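Local coordinates for prephenate dehydrogenase (Corynebacterium glutamicum ATCC 13032, PDB 3KTD), which probably catalyses the NAD(P)+-dependent oxidative decarboxylation of prephenate, a step on the route to tyrosine, at residues A[103-106]-A[107-111]; A[188-191]-A[192-196]; A[284-287]-A[288-292]. All coordinates share one frame; numbering follows the deposited sequence.

Contact 1. Residues A[103-106]-A[107-111]; sequences VKTA and VYDAV
Thr105 and Asp109, one turn apart at the start of helix 105-113, lie side by side and point the same way. It is the methyl branch of the threonine that runs alongside the carboxylate, with CG2 of Thr105 3.7 Å from OD2 of Asp109. A chi1 of -63° sets that methyl anti to the backbone N and turns OG1 beside the N, where the hydroxyl hydrogen-bonds to Asp191. Two valines further along face the protein interior. Val107 lays CG2 against the chain entering the helix, 3.7 Å from O of Val103, and packs on Tyr120 and Met78, while Val111 also reaches Tyr120.

The backbone fixes these positions. O of Lys104 receives N of Tyr108 at 3.0 Å in a nearly straight bond (176°), with a weak second bond from N of Val107. N of Asp109 meets O of Thr105 at 3.0 Å, and N of Ala110 meets O of Ala106 at 3.2 Å. Small Ala106 and Ala110 suit the side facing helix 78-91. A charged residue suits the exposed position of Asp109.

Further out, CG of Tyr108 stands anti to the backbone N (chi1 -168°), which carries the ring off the turn and its OH to Asp156. Lys104 folds NZ back to O of Val103 at 3.2 Å and pairs with Asp99. Strand 97-99, this helix and strand 120-125 form a beta-alpha-beta unit of the Rossmann-type nucleotide-binding domain.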
ATOM      1  N   VAL A 103     -14.966  -8.926  11.652  1.00 41.27           N
ATOM      2  CA  VAL A 103     -16.158  -9.438  10.964  1.00 40.65           C
ATOM      3  C   VAL A 103     -17.312  -9.416  11.959  1.00 40.66           C
ATOM      4  O   VAL A 103     -17.110  -9.679  13.139  1.00 41.82           O
ATOM      5  CB  VAL A 103     -15.942 -10.875  10.446  1.00 40.34           C
ATOM      6  CG1 VAL A 103     -17.149 -11.356   9.661  1.00 40.41           C
ATOM      7  CG2 VAL A 103     -14.714 -10.933   9.574  1.00 38.92           C
ATOM      8  N   LYS A 104     -18.516  -9.108  11.482  1.00 39.93           N
ATOM      9  CA  LYS A 104     -19.671  -8.876  12.363  1.00 38.26           C
ATOM     10  C   LYS A 104     -20.806  -9.890  12.226  1.00 38.14           C
ATOM     11  O   LYS A 104     -21.436 -10.246  13.225  1.00 39.03           O
ATOM     12  CB  LYS A 104     -20.202  -7.462  12.127  1.00 37.67           C
ATOM     13  CG  LYS A 104     -19.372  -6.390  12.797  1.00 35.10           C
ATOM     14  CD  LYS A 104     -19.786  -6.229  14.241  1.00 34.97           C
ATOM     15  CE  LYS A 104     -18.606  -6.145  15.154  1.00 33.15           C
ATOM     16  NZ  LYS A 104     -17.884  -7.436  15.221  1.00 30.33           N
ATOM     17  N   THR A 105     -21.087 -10.353  11.013  1.00 37.22           N
ATOM     18  CA  THR A 105     -22.165 -11.318  10.830  1.00 37.12           C
ATOM     19  C   THR A 105     -21.892 -12.593  11.620  1.00 37.86           C
ATOM     20  O   THR A 105     -22.794 -13.129  12.271  1.00 38.30           O
ATOM     21  CB  THR A 105     -22.393 -11.683   9.353  1.00 36.77           C
ATOM     22  OG1 THR A 105     -22.810 -10.520   8.631  1.00 36.87           O
ATOM     23  CG2 THR A 105     -23.468 -12.766   9.211  1.00 34.71           C
ATOM     24  N   ALA A 106     -20.651 -13.072  11.575  1.00 37.69           N
ATOM     25  CA  ALA A 106     -20.302 -14.313  12.262  1.00 37.36           C
ATOM     26  C   ALA A 106     -20.552 -14.211  13.774  1.00 37.15           C
ATOM     27  O   ALA A 106     -20.982 -15.189  14.407  1.00 37.88           O
ATOM     28  CB  ALA A 106     -18.860 -14.693  11.973  1.00 36.89           C
ATOM     29  N   VAL A 107     -20.304 -13.031  14.338  1.00 36.09           N
ATOM     30  CA  VAL A 107     -20.486 -12.805  15.774  1.00 35.50           C
ATOM     31  C   VAL A 107     -21.961 -12.698  16.120  1.00 35.22           C
ATOM     32  O   VAL A 107     -22.437 -13.366  17.037  1.00 35.83           O
ATOM     33  CB  VAL A 107     -19.753 -11.534  16.247  1.00 34.86           C
ATOM     34  CG1 VAL A 107     -20.028 -11.258  17.705  1.00 31.16           C
ATOM     35  CG2 VAL A 107     -18.286 -11.700  16.025  1.00 36.16           C
ATOM     36  N   TYR A 108     -22.685 -11.860  15.387  1.00 34.62           N
ATOM     37  CA  TYR A 108     -24.105 -11.667  15.648  1.00 34.77           C
ATOM     38  C   TYR A 108     -24.841 -13.019  15.610  1.00 35.32           C
ATOM     39  O   TYR A 108     -25.637 -13.322  16.506  1.00 35.88           O
ATOM     40  CB  TYR A 108     -24.685 -10.652  14.658  1.00 34.90           C
ATOM     41  CG  TYR A 108     -26.073 -10.134  14.973  1.00 35.02           C
ATOM     42  CD1 TYR A 108     -26.462  -9.849  16.287  1.00 36.72           C
ATOM     43  CD2 TYR A 108     -26.980  -9.872  13.947  1.00 32.26           C
ATOM     44  CE1 TYR A 108     -27.734  -9.362  16.570  1.00 36.88           C
ATOM     45  CE2 TYR A 108     -28.253  -9.379  14.218  1.00 33.80           C
ATOM     46  CZ  TYR A 108     -28.626  -9.122  15.532  1.00 37.46           C
ATOM     47  OH  TYR A 108     -29.886  -8.631  15.811  1.00 38.30           O
ATOM     48  N   ASP A 109     -24.539 -13.833  14.596  1.00 34.91           N
ATOM     49  CA  ASP A 109     -25.069 -15.189  14.491  1.00 34.60           C
ATOM     50  C   ASP A 109     -24.788 -15.998  15.758  1.00 34.13           C
ATOM     51  O   ASP A 109     -25.684 -16.650  16.306  1.00 34.48           O
ATOM     52  CB  ASP A 109     -24.437 -15.925  13.302  1.00 34.82           C
ATOM     53  CG  ASP A 109     -24.992 -15.488  11.967  1.00 35.29           C
ATOM     54  OD1 ASP A 109     -26.022 -14.789  11.913  1.00 39.04           O
ATOM     55  OD2 ASP A 109     -24.393 -15.866  10.951  1.00 40.38           O
ATOM     56  N   ALA A 110     -23.542 -15.960  16.214  1.00 33.03           N
ATOM     57  CA  ALA A 110     -23.150 -16.703  17.401  1.00 32.57           C
ATOM     58  C   ALA A 110     -23.938 -16.211  18.610  1.00 32.13           C
ATOM     59  O   ALA A 110     -24.314 -17.006  19.469  1.00 31.06           O
ATOM     60  CB  ALA A 110     -21.653 -16.573  17.644  1.00 32.22           C
ATOM     61  N   VAL A 111     -24.193 -14.906  18.659  1.00 32.11           N
ATOM     62  CA  VAL A 111     -24.967 -14.314  19.743  1.00 32.81           C
ATOM     63  C   VAL A 111     -26.451 -14.707  19.664  1.00 32.94           C
ATOM     64  O   VAL A 111     -27.080 -14.987  20.679  1.00 32.41           O
ATOM     65  CB  VAL A 111     -24.825 -12.783  19.748  1.00 33.23           C
ATOM     66  CG1 VAL A 111     -25.895 -12.152  20.610  1.00 30.85           C
ATOM     67  CG2 VAL A 111     -23.418 -12.383  20.217  1.00 33.13           C
TER

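Contact 2. Residues A[188-191]-A[192-196]; sequences GPHD and AAAAR
His190 and Ala194 stand one turn apart near the start of helix 187-214, and their apolar contact is loose, CE1 of the ring lying 4.3 Å from CB of Ala194. The other alanines lay their methyls on backbone carbonyls, as CB of Ala192 does at 3.3 Å from O of Gly188. Their small size suits a crowded neighbourhood: Ala195 meets Pro251, and Ala193 meets Ser219 of the second subunit.

Backbone bonds supply the regular framework, the straightest (172°) joining N of Ala194 to O of His190 at 2.8 Å. Pro189 fits this first turn because a residue there needs no N-H for the helix pattern.

Among polar side chains, ND1 of His190 donates to OD1 of Asp191 at 3.0 Å. The oxygen lies in the ring plane, and the ring approaches it from the anti side of the carboxylate. NE2 of His190 is hydrogen-bonded to ND1 of His124. Further along, Arg196 pairs with Glu258 and bonds to O of Val211 of the second subunit.

OD1 of Asp191 also accepts N of Lys104, and OD2 hydrogen-bonds to OG1 of Thr105. With both oxygens engaged, this carboxylate holds the imidazole's rotation while tying the helix to the start of helix 105-113.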
ATOM      1  N   GLY A 188     -24.539  -6.705   7.560  1.00 33.49           N
ATOM      2  CA  GLY A 188     -24.351  -7.009   6.142  1.00 34.06           C
ATOM      3  C   GLY A 188     -23.588  -5.937   5.386  1.00 35.07           C
ATOM      4  O   GLY A 188     -22.613  -6.239   4.692  1.00 34.96           O
ATOM      5  N   PRO A 189     -24.047  -4.678   5.489  1.00 35.43           N
ATOM      6  CA  PRO A 189     -23.361  -3.542   4.890  1.00 35.41           C
ATOM      7  C   PRO A 189     -21.923  -3.405   5.381  1.00 35.56           C
ATOM      8  O   PRO A 189     -21.041  -3.035   4.604  1.00 36.84           O
ATOM      9  CB  PRO A 189     -24.204  -2.357   5.352  1.00 35.45           C
ATOM     10  CG  PRO A 189     -25.567  -2.927   5.473  1.00 35.79           C
ATOM     11  CD  PRO A 189     -25.349  -4.281   6.054  1.00 35.29           C
ATOM     12  N   HIS A 190     -21.690  -3.711   6.652  1.00 35.24           N
ATOM     13  CA  HIS A 190     -20.342  -3.656   7.222  1.00 34.92           C
ATOM     14  C   HIS A 190     -19.401  -4.713   6.651  1.00 34.84           C
ATOM     15  O   HIS A 190     -18.279  -4.404   6.252  1.00 35.07           O
ATOM     16  CB  HIS A 190     -20.391  -3.836   8.737  1.00 34.44           C
ATOM     17  CG  HIS A 190     -19.045  -4.004   9.362  1.00 32.02           C
ATOM     18  ND1 HIS A 190     -18.405  -5.226   9.428  1.00 31.41           N
ATOM     19  CD2 HIS A 190     -18.212  -3.107   9.943  1.00 31.24           C
ATOM     20  CE1 HIS A 190     -17.239  -5.073  10.033  1.00 32.84           C
ATOM     21  NE2 HIS A 190     -17.096  -3.799  10.356  1.00 31.89           N
ATOM     22  N   ASP A 191     -19.838  -5.966   6.659  1.00 34.74           N
ATOM     23  CA  ASP A 191     -19.005  -7.055   6.154  1.00 34.73           C
ATOM     24  C   ASP A 191     -18.745  -6.861   4.654  1.00 34.67           C
ATOM     25  O   ASP A 191     -17.669  -7.191   4.162  1.00 34.44           O
ATOM     26  CB  ASP A 191     -19.648  -8.420   6.420  1.00 34.48           C
ATOM     27  CG  ASP A 191     -19.675  -8.796   7.903  1.00 35.13           C
ATOM     28  OD1 ASP A 191     -19.063  -8.096   8.744  1.00 34.05           O
ATOM     29  OD2 ASP A 191     -20.323  -9.819   8.221  1.00 35.69           O
ATOM     30  N   ALA A 192     -19.737  -6.326   3.948  1.00 34.36           N
ATOM     31  CA  ALA A 192     -19.605  -5.987   2.539  1.00 34.69           C
ATOM     32  C   ALA A 192     -18.490  -4.957   2.378  1.00 36.51           C
ATOM     33  O   ALA A 192     -17.673  -5.054   1.461  1.00 37.34           O
ATOM     34  CB  ALA A 192     -20.908  -5.428   2.003  1.00 33.49           C
ATOM     35  N   ALA A 193     -18.452  -3.978   3.277  1.00 36.97           N
ATOM     36  CA  ALA A 193     -17.422  -2.947   3.225  1.00 37.31           C
ATOM     37  C   ALA A 193     -16.051  -3.509   3.588  1.00 37.54           C
ATOM     38  O   ALA A 193     -15.090  -3.316   2.847  1.00 39.11           O
ATOM     39  CB  ALA A 193     -17.778  -1.797   4.147  1.00 37.18           C
ATOM     40  N   ALA A 194     -15.962  -4.207   4.716  1.00 36.71           N
ATOM     41  CA  ALA A 194     -14.685  -4.744   5.184  1.00 35.98           C
ATOM     42  C   ALA A 194     -14.107  -5.739   4.195  1.00 36.18           C
ATOM     43  O   ALA A 194     -12.895  -5.869   4.098  1.00 36.65           O
ATOM     44  CB  ALA A 194     -14.846  -5.407   6.531  1.00 36.08           C
ATOM     45  N   ALA A 195     -14.970  -6.454   3.476  1.00 35.92           N
ATOM     46  CA  ALA A 195     -14.509  -7.408   2.472  1.00 35.52           C
ATOM     47  C   ALA A 195     -13.728  -6.654   1.406  1.00 36.21           C
ATOM     48  O   ALA A 195     -12.648  -7.086   0.976  1.00 35.91           O
ATOM     49  CB  ALA A 195     -15.677  -8.151   1.841  1.00 34.56           C
ATOM     50  N   ARG A 196     -14.283  -5.514   1.002  1.00 36.08           N
ATOM     51  CA  ARG A 196     -13.687  -4.691  -0.034  1.00 35.88           C
ATOM     52  C   ARG A 196     -12.448  -3.947   0.446  1.00 36.06           C
ATOM     53  O   ARG A 196     -11.385  -4.078  -0.155  1.00 36.69           O
ATOM     54  CB  ARG A 196     -14.706  -3.680  -0.548  1.00 35.86           C
ATOM     55  CG  ARG A 196     -15.920  -4.304  -1.249  1.00 35.70           C
ATOM     56  CD  ARG A 196     -16.994  -3.250  -1.540  1.00 35.07           C
ATOM     57  NE  ARG A 196     -18.095  -3.797  -2.323  1.00 36.57           N
ATOM     58  CZ  ARG A 196     -18.088  -3.971  -3.642  1.00 37.24           C
ATOM     59  NH1 ARG A 196     -17.029  -3.647  -4.376  1.00 41.72           N
ATOM     60  NH2 ARG A 196     -19.153  -4.486  -4.235  1.00 38.46           N
TER

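Contact 3. Residues A[284-287]-A[288-292]; sequences GYRS and RIRYE
Arg288 sets CB over the carbonyl of Gly284, 3.4 Å from its O, and its N bonds to the same oxygen at 2.9 Å. Its side chain then leads away along the helix to Glu292, while NH1 makes weak bonds to Arg228 and Thr231 of the second subunit.

Ile289 meets the ring of Tyr285. With CG of Tyr285 anti to its backbone N (chi1 176°), the ring lies against the side chain of Ile289, one turn later, and CG1 of Ile289 sits over one face, 3.8 Å from the ring centroid and only 15° off its normal: a CH-pi contact. The CD1 methyl of Ile289 reaches past the rim, 3.8 Å from CE1 of Tyr285. An apolar chain with C-H groups to lay on the ring suits the aromatic face.

These are the i to i+4 pairings of an alpha-helix, here helix 278-293, one flank of which rests on the second subunit of the dimer.

Arg290 runs side by side with Arg286, their guanidinium planes 43° apart. The like charges come close, NE of Arg286 lying 4.5 Å from NH1 of Arg290, a repulsion that the salt bridge from NH2 of Arg290 to Asp213 of the second subunit may offset. A bend at chi3 folds the Arg290 guanidinium back so that one face covers O of Arg286. Ser287, small enough for this buried flank, turns OG to O of Asn283.

Tyr291 carries its buried ring into the dimer interface, edge-to-face with Tyr227 of the second subunit, and its N bonds to O of Ser287.

Glu292 receives NE of Arg288 on OE2 at 2.8 Å in a salt bridge, reached from above the carboxylate plane.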
ATOM      1  N   GLY A 284      -9.308   3.728 -11.755  1.00 30.11           N
ATOM      2  CA  GLY A 284      -8.513   3.576 -10.546  1.00 30.68           C
ATOM      3  C   GLY A 284      -8.162   4.920  -9.945  1.00 30.90           C
ATOM      4  O   GLY A 284      -8.387   5.159  -8.760  1.00 30.83           O
ATOM      5  N   TYR A 285      -7.640   5.807 -10.783  1.00 30.88           N
ATOM      6  CA  TYR A 285      -7.270   7.147 -10.358  1.00 30.90           C
ATOM      7  C   TYR A 285      -8.432   7.903  -9.741  1.00 31.02           C
ATOM      8  O   TYR A 285      -8.299   8.543  -8.708  1.00 31.55           O
ATOM      9  CB  TYR A 285      -6.748   7.943 -11.551  1.00 30.40           C
ATOM     10  CG  TYR A 285      -6.423   9.381 -11.222  1.00 30.82           C
ATOM     11  CD1 TYR A 285      -5.337   9.700 -10.411  1.00 32.78           C
ATOM     12  CD2 TYR A 285      -7.196  10.423 -11.722  1.00 31.84           C
ATOM     13  CE1 TYR A 285      -5.035  11.020 -10.098  1.00 32.50           C
ATOM     14  CE2 TYR A 285      -6.896  11.745 -11.421  1.00 31.67           C
ATOM     15  CZ  TYR A 285      -5.814  12.033 -10.610  1.00 30.72           C
ATOM     16  OH  TYR A 285      -5.514  13.333 -10.308  1.00 31.68           O
ATOM     17  N   ARG A 286      -9.570   7.825 -10.399  1.00 30.45           N
ATOM     18  CA  ARG A 286     -10.739   8.575 -10.010  1.00 30.09           C
ATOM     19  C   ARG A 286     -11.236   8.058  -8.661  1.00 30.06           C
ATOM     20  O   ARG A 286     -11.616   8.831  -7.785  1.00 30.22           O
ATOM     21  CB  ARG A 286     -11.802   8.389 -11.088  1.00 29.64           C
ATOM     22  CG  ARG A 286     -12.403   9.641 -11.606  1.00 31.58           C
ATOM     23  CD  ARG A 286     -12.900   9.419 -13.005  1.00 35.35           C
ATOM     24  NE  ARG A 286     -13.779   8.256 -13.062  1.00 37.79           N
ATOM     25  CZ  ARG A 286     -13.830   7.379 -14.062  1.00 37.82           C
ATOM     26  NH1 ARG A 286     -13.032   7.489 -15.120  1.00 39.20           N
ATOM     27  NH2 ARG A 286     -14.665   6.354 -13.980  1.00 38.62           N
ATOM     28  N   SER A 287     -11.214   6.743  -8.506  1.00 29.91           N
ATOM     29  CA  SER A 287     -11.644   6.097  -7.275  1.00 29.65           C
ATOM     30  C   SER A 287     -10.733   6.459  -6.117  1.00 29.67           C
ATOM     31  O   SER A 287     -11.197   6.775  -5.025  1.00 30.14           O
ATOM     32  CB  SER A 287     -11.665   4.580  -7.465  1.00 29.52           C
ATOM     33  OG  SER A 287     -12.719   4.194  -8.321  1.00 27.37           O
ATOM     34  N   ARG A 288      -9.434   6.401  -6.365  1.00 29.90           N
ATOM     35  CA  ARG A 288      -8.441   6.795  -5.382  1.00 30.38           C
ATOM     36  C   ARG A 288      -8.607   8.258  -4.979  1.00 30.73           C
ATOM     37  O   ARG A 288      -8.420   8.595  -3.819  1.00 31.04           O
ATOM     38  CB  ARG A 288      -7.034   6.535  -5.935  1.00 30.91           C
ATOM     39  CG  ARG A 288      -5.878   7.087  -5.112  1.00 33.09           C
ATOM     40  CD  ARG A 288      -5.859   6.586  -3.676  1.00 35.00           C
ATOM     41  NE  ARG A 288      -4.806   7.247  -2.911  1.00 33.52           N
ATOM     42  CZ  ARG A 288      -4.388   6.881  -1.704  1.00 35.61           C
ATOM     43  NH1 ARG A 288      -4.899   5.821  -1.079  1.00 34.88           N
ATOM     44  NH2 ARG A 288      -3.418   7.575  -1.127  1.00 38.08           N
ATOM     45  N   ILE A 289      -8.962   9.124  -5.926  1.00 31.23           N
ATOM     46  CA  ILE A 289      -9.168  10.529  -5.623  1.00 32.07           C
ATOM     47  C   ILE A 289     -10.384  10.697  -4.724  1.00 33.83           C
ATOM     48  O   ILE A 289     -10.351  11.497  -3.793  1.00 33.70           O
ATOM     49  CB  ILE A 289      -9.301  11.391  -6.907  1.00 32.48           C
ATOM     50  CG1 ILE A 289      -7.968  11.430  -7.675  1.00 32.49           C
ATOM     51  CG2 ILE A 289      -9.733  12.812  -6.585  1.00 29.62           C
ATOM     52  CD1 ILE A 289      -6.783  11.932  -6.882  1.00 29.45           C
ATOM     53  N   ARG A 290     -11.451   9.947  -4.998  1.00 35.88           N
ATOM     54  CA  ARG A 290     -12.645   9.966  -4.143  1.00 37.61           C
ATOM     55  C   ARG A 290     -12.329   9.512  -2.713  1.00 37.27           C
ATOM     56  O   ARG A 290     -12.850  10.086  -1.756  1.00 36.31           O
ATOM     57  CB  ARG A 290     -13.811   9.148  -4.735  1.00 38.32           C
ATOM     58  CG  ARG A 290     -14.599   9.911  -5.820  1.00 45.26           C
ATOM     59  CD  ARG A 290     -15.951   9.247  -6.200  1.00 52.07           C
ATOM     60  NE  ARG A 290     -15.797   8.048  -7.042  1.00 55.90           N
ATOM     61  CZ  ARG A 290     -15.613   8.050  -8.368  1.00 57.08           C
ATOM     62  NH1 ARG A 290     -15.559   9.188  -9.058  1.00 59.19           N
ATOM     63  NH2 ARG A 290     -15.484   6.897  -9.021  1.00 57.07           N
ATOM     64  N   TYR A 291     -11.470   8.502  -2.566  1.00 37.55           N
ATOM     65  CA  TYR A 291     -11.072   8.049  -1.232  1.00 37.78           C
ATOM     66  C   TYR A 291     -10.295   9.144  -0.479  1.00 38.32           C
ATOM     67  O   TYR A 291     -10.659   9.509   0.650  1.00 37.57           O
ATOM     68  CB  TYR A 291     -10.243   6.767  -1.296  1.00 37.44           C
ATOM     69  CG  TYR A 291      -9.585   6.452   0.029  1.00 38.69           C
ATOM     70  CD1 TYR A 291     -10.338   5.997   1.110  1.00 38.40           C
ATOM     71  CD2 TYR A 291      -8.220   6.652   0.218  1.00 38.00           C
ATOM     72  CE1 TYR A 291      -9.747   5.730   2.329  1.00 37.46           C
ATOM     73  CE2 TYR A 291      -7.619   6.379   1.437  1.00 37.70           C
ATOM     74  CZ  TYR A 291      -8.386   5.928   2.487  1.00 38.88           C
ATOM     75  OH  TYR A 291      -7.792   5.665   3.700  1.00 43.20           O
ATOM     76  N   GLU A 292      -9.234   9.661  -1.102  1.00 38.46           N
ATOM     77  CA  GLU A 292      -8.434  10.722  -0.492  1.00 39.46           C
ATOM     78  C   GLU A 292      -9.294  11.903  -0.089  1.00 40.42           C
ATOM     79  O   GLU A 292      -9.157  12.432   1.005  1.00 39.86           O
ATOM     80  CB  GLU A 292      -7.357  11.209  -1.443  1.00 39.77           C
ATOM     81  CG  GLU A 292      -6.196  10.257  -1.613  1.00 42.03           C
ATOM     82  CD  GLU A 292      -5.248  10.692  -2.717  1.00 43.55           C
ATOM     83  OE1 GLU A 292      -5.502  11.740  -3.353  1.00 45.00           O
ATOM     84  OE2 GLU A 292      -4.242   9.989  -2.948  1.00 46.45           O
TER

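Contacts 1, 2 and 3 follow one another along the chain: contact 1 at the start of helix 105-113 and the loop leading into it, contacts 2 and 3 within helices 187-214 and 278-293. The centres of contacts 1 and 2 are about 13 Å apart, and the two touch where residues 103-105 meet Asp191, joining the Rossmann-type nucleotide-binding domain to the first helix of the dimerization region. Contact 3 lies farther out, its centre about 19 Å from that of contact 2 and about 32 Å from that of contact 1, and it touches neither. Contacts 2 and 3 both reach the second subunit, whereas contact 1 does not. The series thus passes from the domain expected to bind the cofactor to the dimer interface.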